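Local coordinates for protein interpain A (Prevotella intermedia, PDB 3BB7) that is the zymogen form of a bacterial cysteine protease of the C10 family, which probably cleaves proteins once its propeptide has been removed by autocatalysis, at residues N73-V86 / D234-T246. The protein carries 1 engineered substitution. Numbering follows the deposited sequence. Where two conformers were deposited one is given.
Unlike the reference sequence in segment 73-86: Asn73 (reference Ser).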
loop_
_atom_site.group_PDB
_atom_site.type_symbol
_atom_site.label_atom_id
_atom_site.label_comp_id
_atom_site.label_asym_id
_atom_site.label_seq_id
_atom_site.Cartn_x
_atom_site.Cartn_y
_atom_site.Cartn_z
ATOM N N ASN A 73 -5.368 -11.658 -18.615
ATOM C CA ASN A 73 -6.571 -12.187 -17.984
ATOM C C ASN A 73 -7.388 -11.109 -17.281
ATOM O O ASN A 73 -6.859 -10.061 -16.886
ATOM C CB ASN A 73 -6.246 -13.347 -17.057
ATOM C CG ASN A 73 -5.446 -12.936 -15.858
ATOM O OD1 ASN A 73 -5.702 -11.902 -15.226
ATOM N ND2 ASN A 73 -4.474 -13.757 -15.508
ATOM N N VAL A 74 -8.686 -11.381 -17.173
ATOM C CA VAL A 74 -9.636 -10.508 -16.488
ATOM C C VAL A 74 -10.402 -11.420 -15.536
ATOM O O VAL A 74 -11.071 -12.373 -15.966
ATOM C CB VAL A 74 -10.612 -9.860 -17.481
ATOM C CG1 VAL A 74 -11.626 -9.033 -16.734
ATOM C CG2 VAL A 74 -9.843 -8.982 -18.452
ATOM N N ILE A 75 -10.235 -11.177 -14.248
ATOM C CA ILE A 75 -10.831 -12.039 -13.224
ATOM C C ILE A 75 -11.780 -11.173 -12.422
ATOM O O ILE A 75 -11.365 -10.124 -11.867
ATOM C CB ILE A 75 -9.736 -12.632 -12.319
ATOM C CG1 ILE A 75 -8.780 -13.507 -13.127
ATOM C CG2 ILE A 75 -10.354 -13.437 -11.184
ATOM C CD1 ILE A 75 -7.540 -13.909 -12.345
ATOM N N LYS A 76 -13.035 -11.610 -12.338
ATOM C CA LYS A 76 -14.100 -10.878 -11.643
ATOM C C LYS A 76 -14.561 -11.718 -10.460
ATOM O O LYS A 76 -14.548 -12.963 -10.541
ATOM C CB LYS A 76 -15.264 -10.612 -12.601
ATOM C CG LYS A 76 -14.891 -9.698 -13.757
ATOM C CD LYS A 76 -16.106 -9.223 -14.475
ATOM C CE LYS A 76 -15.755 -8.428 -15.700
ATOM N NZ LYS A 76 -16.944 -7.825 -16.378
ATOM N N PRO A 77 -14.966 -11.060 -9.359
ATOM C CA PRO A 77 -15.405 -11.804 -8.173
ATOM C C PRO A 77 -16.717 -12.542 -8.450
ATOM O O PRO A 77 -17.681 -11.931 -8.947
ATOM C CB PRO A 77 -15.623 -10.698 -7.133
ATOM C CG PRO A 77 -15.878 -9.444 -7.943
ATOM C CD PRO A 77 -15.015 -9.602 -9.147
ATOM N N ASP A 78 -16.766 -13.832 -8.110
ATOM C CA ASP A 78 -17.977 -14.640 -8.301
ATOM C C ASP A 78 -18.953 -14.311 -7.182
ATOM O O ASP A 78 -18.665 -14.613 -6.041
ATOM C CB ASP A 78 -17.568 -16.110 -8.230
ATOM C CG ASP A 78 -18.724 -17.070 -8.488
ATOM O OD1 ASP A 78 -18.434 -18.254 -8.745
ATOM O OD2 ASP A 78 -19.899 -16.667 -8.449
ATOM N N PRO A 79 -20.106 -13.689 -7.496
ATOM C CA PRO A 79 -21.011 -13.297 -6.417
ATOM C C PRO A 79 -21.688 -14.466 -5.708
ATOM O O PRO A 79 -22.383 -14.245 -4.713
ATOM C CB PRO A 79 -22.031 -12.386 -7.120
ATOM C CG PRO A 79 -22.009 -12.809 -8.515
ATOM C CD PRO A 79 -20.633 -13.290 -8.820
ATOM N N SER A 80 -21.501 -15.687 -6.209
ATOM C CA SER A 80 -21.980 -16.877 -5.500
ATOM C C SER A 80 -20.998 -17.326 -4.422
ATOM O O SER A 80 -21.348 -18.142 -3.570
ATOM C CB SER A 80 -22.266 -18.031 -6.483
ATOM O OG SER A 80 -21.069 -18.682 -6.888
ATOM N N LYS A 81 -19.770 -16.796 -4.471
ATOM C CA LYS A 81 -18.686 -17.143 -3.534
ATOM C C LYS A 81 -18.284 -15.996 -2.589
ATOM O O LYS A 81 -17.773 -16.252 -1.480
ATOM C CB LYS A 81 -17.425 -17.577 -4.310
ATOM C CG LYS A 81 -17.486 -18.932 -5.056
ATOM C CD LYS A 81 -16.048 -19.412 -5.489
ATOM C CE LYS A 81 -15.605 -18.833 -6.858
ATOM N NZ LYS A 81 -14.100 -18.776 -7.125
ATOM N N TYR A 82 -18.465 -14.753 -3.033
ATOM C CA TYR A 82 -17.963 -13.555 -2.314
ATOM C C TYR A 82 -18.978 -12.447 -2.350
ATOM O O TYR A 82 -19.943 -12.526 -3.122
ATOM C CB TYR A 82 -16.733 -12.996 -3.033
ATOM C CG TYR A 82 -15.731 -14.022 -3.464
ATOM C CD1 TYR A 82 -14.988 -14.710 -2.530
ATOM C CD2 TYR A 82 -15.522 -14.287 -4.807
ATOM C CE1 TYR A 82 -14.038 -15.669 -2.938
ATOM C CE2 TYR A 82 -14.598 -15.205 -5.222
ATOM C CZ TYR A 82 -13.868 -15.900 -4.295
ATOM O OH TYR A 82 -12.953 -16.813 -4.783
ATOM N N ALA A 83 -18.733 -11.376 -1.590
ATOM C CA ALA A 83 -19.503 -10.168 -1.792
ATOM C C ALA A 83 -19.442 -9.731 -3.239
ATOM O O ALA A 83 -18.399 -9.835 -3.921
ATOM C CB ALA A 83 -19.004 -9.055 -0.865
ATOM N N ALA A 84 -20.555 -9.208 -3.734
ATOM C CA ALA A 84 -20.562 -8.730 -5.111
ATOM C C ALA A 84 -19.504 -7.648 -5.356
ATOM O O ALA A 84 -18.908 -7.592 -6.431
ATOM C CB ALA A 84 -21.924 -8.221 -5.500
ATOM N N GLU A 85 -19.317 -6.788 -4.353
ATOM C CA GLU A 85 -18.351 -5.685 -4.398
ATOM C C GLU A 85 -18.113 -5.318 -2.938
ATOM O O GLU A 85 -18.950 -5.619 -2.076
ATOM C CB GLU A 85 -18.925 -4.501 -5.178
ATOM C CG GLU A 85 -20.294 -4.063 -4.656
ATOM C CD GLU A 85 -20.961 -3.002 -5.481
ATOM O OE1 GLU A 85 -20.284 -2.402 -6.343
ATOM O OE2 GLU A 85 -22.173 -2.762 -5.255
ATOM N N VAL A 86 -16.962 -4.698 -2.659
ATOM C CA VAL A 86 -16.655 -4.177 -1.319
ATOM C C VAL A 86 -16.146 -2.753 -1.507
ATOM O O VAL A 86 -15.080 -2.534 -2.070
ATOM C CB VAL A 86 -15.598 -5.059 -0.594
ATOM C CG1 VAL A 86 -15.168 -4.411 0.725
ATOM C CG2 VAL A 86 -16.192 -6.478 -0.379
ATOM N N ASP A 234 -3.029 -16.704 -10.915
ATOM C CA ASP A 234 -3.771 -15.447 -10.841
ATOM C C ASP A 234 -5.137 -15.675 -10.209
ATOM O O ASP A 234 -5.587 -14.871 -9.397
ATOM C CB ASP A 234 -3.949 -14.876 -12.254
ATOM C CG ASP A 234 -2.640 -14.505 -12.896
ATOM O OD1 ASP A 234 -1.701 -14.156 -12.140
ATOM O OD2 ASP A 234 -2.557 -14.537 -14.150
ATOM N N GLU A 235 -5.806 -16.764 -10.597
ATOM C CA GLU A 235 -7.129 -17.056 -10.042
ATOM C C GLU A 235 -7.043 -17.328 -8.531
ATOM O O GLU A 235 -7.906 -16.896 -7.744
ATOM C CB GLU A 235 -7.784 -18.223 -10.793
ATOM C CG GLU A 235 -8.023 -17.913 -12.285
ATOM C CD GLU A 235 -6.714 -17.861 -13.173
ATOM O OE1 GLU A 235 -5.644 -18.442 -12.821
ATOM O OE2 GLU A 235 -6.758 -17.221 -14.262
ATOM N N GLN A 236 -6.017 -18.065 -8.103
ATOM C CA GLN A 236 -5.880 -18.363 -6.679
ATOM C C GLN A 236 -5.607 -17.092 -5.889
ATOM O O GLN A 236 -6.169 -16.891 -4.800
ATOM C CB GLN A 236 -4.733 -19.341 -6.477
ATOM C CG GLN A 236 -5.067 -20.732 -6.971
ATOM C CD GLN A 236 -3.847 -21.625 -7.134
ATOM O OE1 GLN A 236 -2.698 -21.186 -6.991
ATOM N NE2 GLN A 236 -4.089 -22.878 -7.491
ATOM N N TRP A 237 -4.716 -16.242 -6.411
ATOM C CA TRP A 237 -4.372 -14.992 -5.738
ATOM C C TRP A 237 -5.596 -14.049 -5.639
ATOM O O TRP A 237 -5.876 -13.504 -4.560
ATOM C CB TRP A 237 -3.265 -14.316 -6.546
ATOM C CG TRP A 237 -2.634 -13.134 -5.915
ATOM C CD1 TRP A 237 -2.778 -11.825 -6.303
ATOM C CD2 TRP A 237 -1.738 -13.127 -4.798
ATOM N NE1 TRP A 237 -2.012 -11.005 -5.510
ATOM C CE2 TRP A 237 -1.347 -11.780 -4.586
ATOM C CE3 TRP A 237 -1.189 -14.129 -3.990
ATOM C CZ2 TRP A 237 -0.449 -11.408 -3.579
ATOM C CZ3 TRP A 237 -0.298 -13.758 -2.993
ATOM C CH2 TRP A 237 0.059 -12.408 -2.798
ATOM N N MET A 238 -6.359 -13.905 -6.728
ATOM C CA MET A 238 -7.488 -12.998 -6.672
ATOM C C MET A 238 -8.555 -13.566 -5.754
ATOM O O MET A 238 -9.218 -12.818 -5.064
ATOM C CB MET A 238 -8.062 -12.727 -8.056
ATOM C CG MET A 238 -7.148 -11.920 -8.949
ATOM S SD MET A 238 -6.423 -10.459 -8.197
ATOM C CE MET A 238 -7.850 -9.474 -7.718
ATOM N N ASP A 239 -8.695 -14.886 -5.664
ATOM C CA ASP A 239 -9.669 -15.431 -4.696
ATOM C C ASP A 239 -9.301 -15.100 -3.235
ATOM O O ASP A 239 -10.200 -14.865 -2.412
ATOM C CB ASP A 239 -9.847 -16.935 -4.916
ATOM C CG ASP A 239 -10.793 -17.240 -6.093
ATOM O OD1 ASP A 239 -10.888 -18.429 -6.476
ATOM O OD2 ASP A 239 -11.442 -16.297 -6.648
ATOM N N ILE A 240 -8.008 -15.056 -2.925
ATOM C CA ILE A 240 -7.593 -14.625 -1.594
ATOM C C ILE A 240 -8.012 -13.173 -1.381
ATOM O O ILE A 240 -8.572 -12.824 -0.335
ATOM C CB ILE A 240 -6.064 -14.782 -1.383
ATOM C CG1 ILE A 240 -5.709 -16.270 -1.389
ATOM C CG2 ILE A 240 -5.642 -14.119 -0.084
ATOM C CD1 ILE A 240 -4.222 -16.527 -1.453
ATOM N N VAL A 241 -7.712 -12.307 -2.350
ATOM C CA VAL A 241 -8.118 -10.904 -2.245
ATOM C C VAL A 241 -9.635 -10.763 -2.042
ATOM O O VAL A 241 -10.088 -10.082 -1.088
ATOM C CB VAL A 241 -7.661 -10.092 -3.463
ATOM C CG1 VAL A 241 -8.207 -8.647 -3.381
ATOM C CG2 VAL A 241 -6.100 -10.082 -3.536
ATOM N N PHE A 242 -10.433 -11.411 -2.889
ATOM C CA PHE A 242 -11.898 -11.285 -2.741
ATOM C C PHE A 242 -12.416 -11.830 -1.426
ATOM O O PHE A 242 -13.297 -11.234 -0.803
ATOM C CB PHE A 242 -12.645 -11.933 -3.898
ATOM C CG PHE A 242 -12.263 -11.412 -5.260
ATOM C CD1 PHE A 242 -12.021 -10.046 -5.487
ATOM C CD2 PHE A 242 -12.171 -12.311 -6.325
ATOM C CE1 PHE A 242 -11.684 -9.590 -6.783
ATOM C CE2 PHE A 242 -11.846 -11.883 -7.615
ATOM C CZ PHE A 242 -11.606 -10.519 -7.853
ATOM N N SER A 243 -11.887 -12.975 -1.005
ATOM C CA SER A 243 -12.319 -13.581 0.241
ATOM C C SER A 243 -11.975 -12.692 1.450
ATOM O O SER A 243 -12.816 -12.510 2.380
ATOM C CB SER A 243 -11.820 -15.019 0.372
ATOM O OG SER A 243 -10.421 -15.073 0.504
ATOM N N GLU A 244 -10.767 -12.127 1.458
ATOM C CA GLU A 244 -10.376 -11.327 2.600
ATOM C C GLU A 244 -11.200 -10.037 2.647
ATOM O O GLU A 244 -11.659 -9.618 3.696
ATOM C CB GLU A 244 -8.891 -11.002 2.546
ATOM C CG GLU A 244 -8.026 -12.181 2.857
ATOM C CD GLU A 244 -8.010 -12.559 4.305
ATOM O OE1 GLU A 244 -8.485 -11.789 5.175
ATOM O OE2 GLU A 244 -7.482 -13.653 4.580
ATOM N N LEU A 245 -11.397 -9.400 1.500
ATOM C CA LEU A 245 -12.168 -8.147 1.518
ATOM C C LEU A 245 -13.644 -8.372 1.821
ATOM O O LEU A 245 -14.276 -7.531 2.482
ATOM C CB LEU A 245 -11.934 -7.327 0.226
ATOM C CG LEU A 245 -10.671 -6.405 0.270
ATOM C CD1 LEU A 245 -10.783 -5.288 1.336
ATOM C CD2 LEU A 245 -9.402 -7.174 0.487
ATOM N N THR A 246 -14.200 -9.492 1.341
ATOM C CA THR A 246 -15.571 -9.866 1.691
ATOM C C THR A 246 -15.748 -9.925 3.212
ATOM O O THR A 246 -16.827 -9.635 3.749
ATOM C CB THR A 246 -15.887 -11.246 1.103
ATOM O OG1 THR A 246 -16.058 -11.116 -0.312
ATOM C CG2 THR A 246 -17.166 -11.852 1.713
HETATM O O HOH W 1 -14.194 -15.218 -8.274
#
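Tyr82 lies along helix 234-246 and meets it with nearly every side-chain atom. Its CB touches Thr246 OG1 at 3.4 Å. Phe242 CB stands 3.7 Å from the ring centroid, almost on the ring normal, in a CH-pi contact, while Lys81 CB covers the opposite face. CD1 and CE1 run beside Ser243 N; CE2 and CZ approach Asp239 OD2. The hydroxyl ends at the Asp239 carboxylate, modelled too close to interpret. From its place over the ring the Lys81 chain, bent about CG-CD (chi3 -86°), carries NZ out beside the tyrosine hydroxyl to a salt bridge with Asp239 OD1 (3.3 Å).

The Phe242 ring is turned 55° from that of Tyr82 and takes Pro77 CB over one face, 3.8 Å from the centroid, with Met238 O above the other face, offset toward the rim. Ile75 divides its branches: CG2, anti to the backbone N, rests on Met238 CB at 3.9 Å, and CD1 reaches the first helical turn near Asp234 CB. Asn73 ND2 is modelled 2.5 Å from Asp234 OD2, so the bent hydrogen bond there is doubtful; the other carboxylate oxygen, OD1, is salt-bridged to Arg229.

At the far end Ala83 N donates to Thr246 OG1 (3.0 Å), which donates to Phe242 O and also meets Tyr274 OH. Tyr274, on strand 267-274, packs against Pro77, Tyr82 and Phe242, tying both segments to the antiparallel sheet. Irregular chain 73-86, in the loop between helices 49-68 and 116-128, thus lies along a helix packed on that sheet of the papain-like (clan CA) fold, away from the active site.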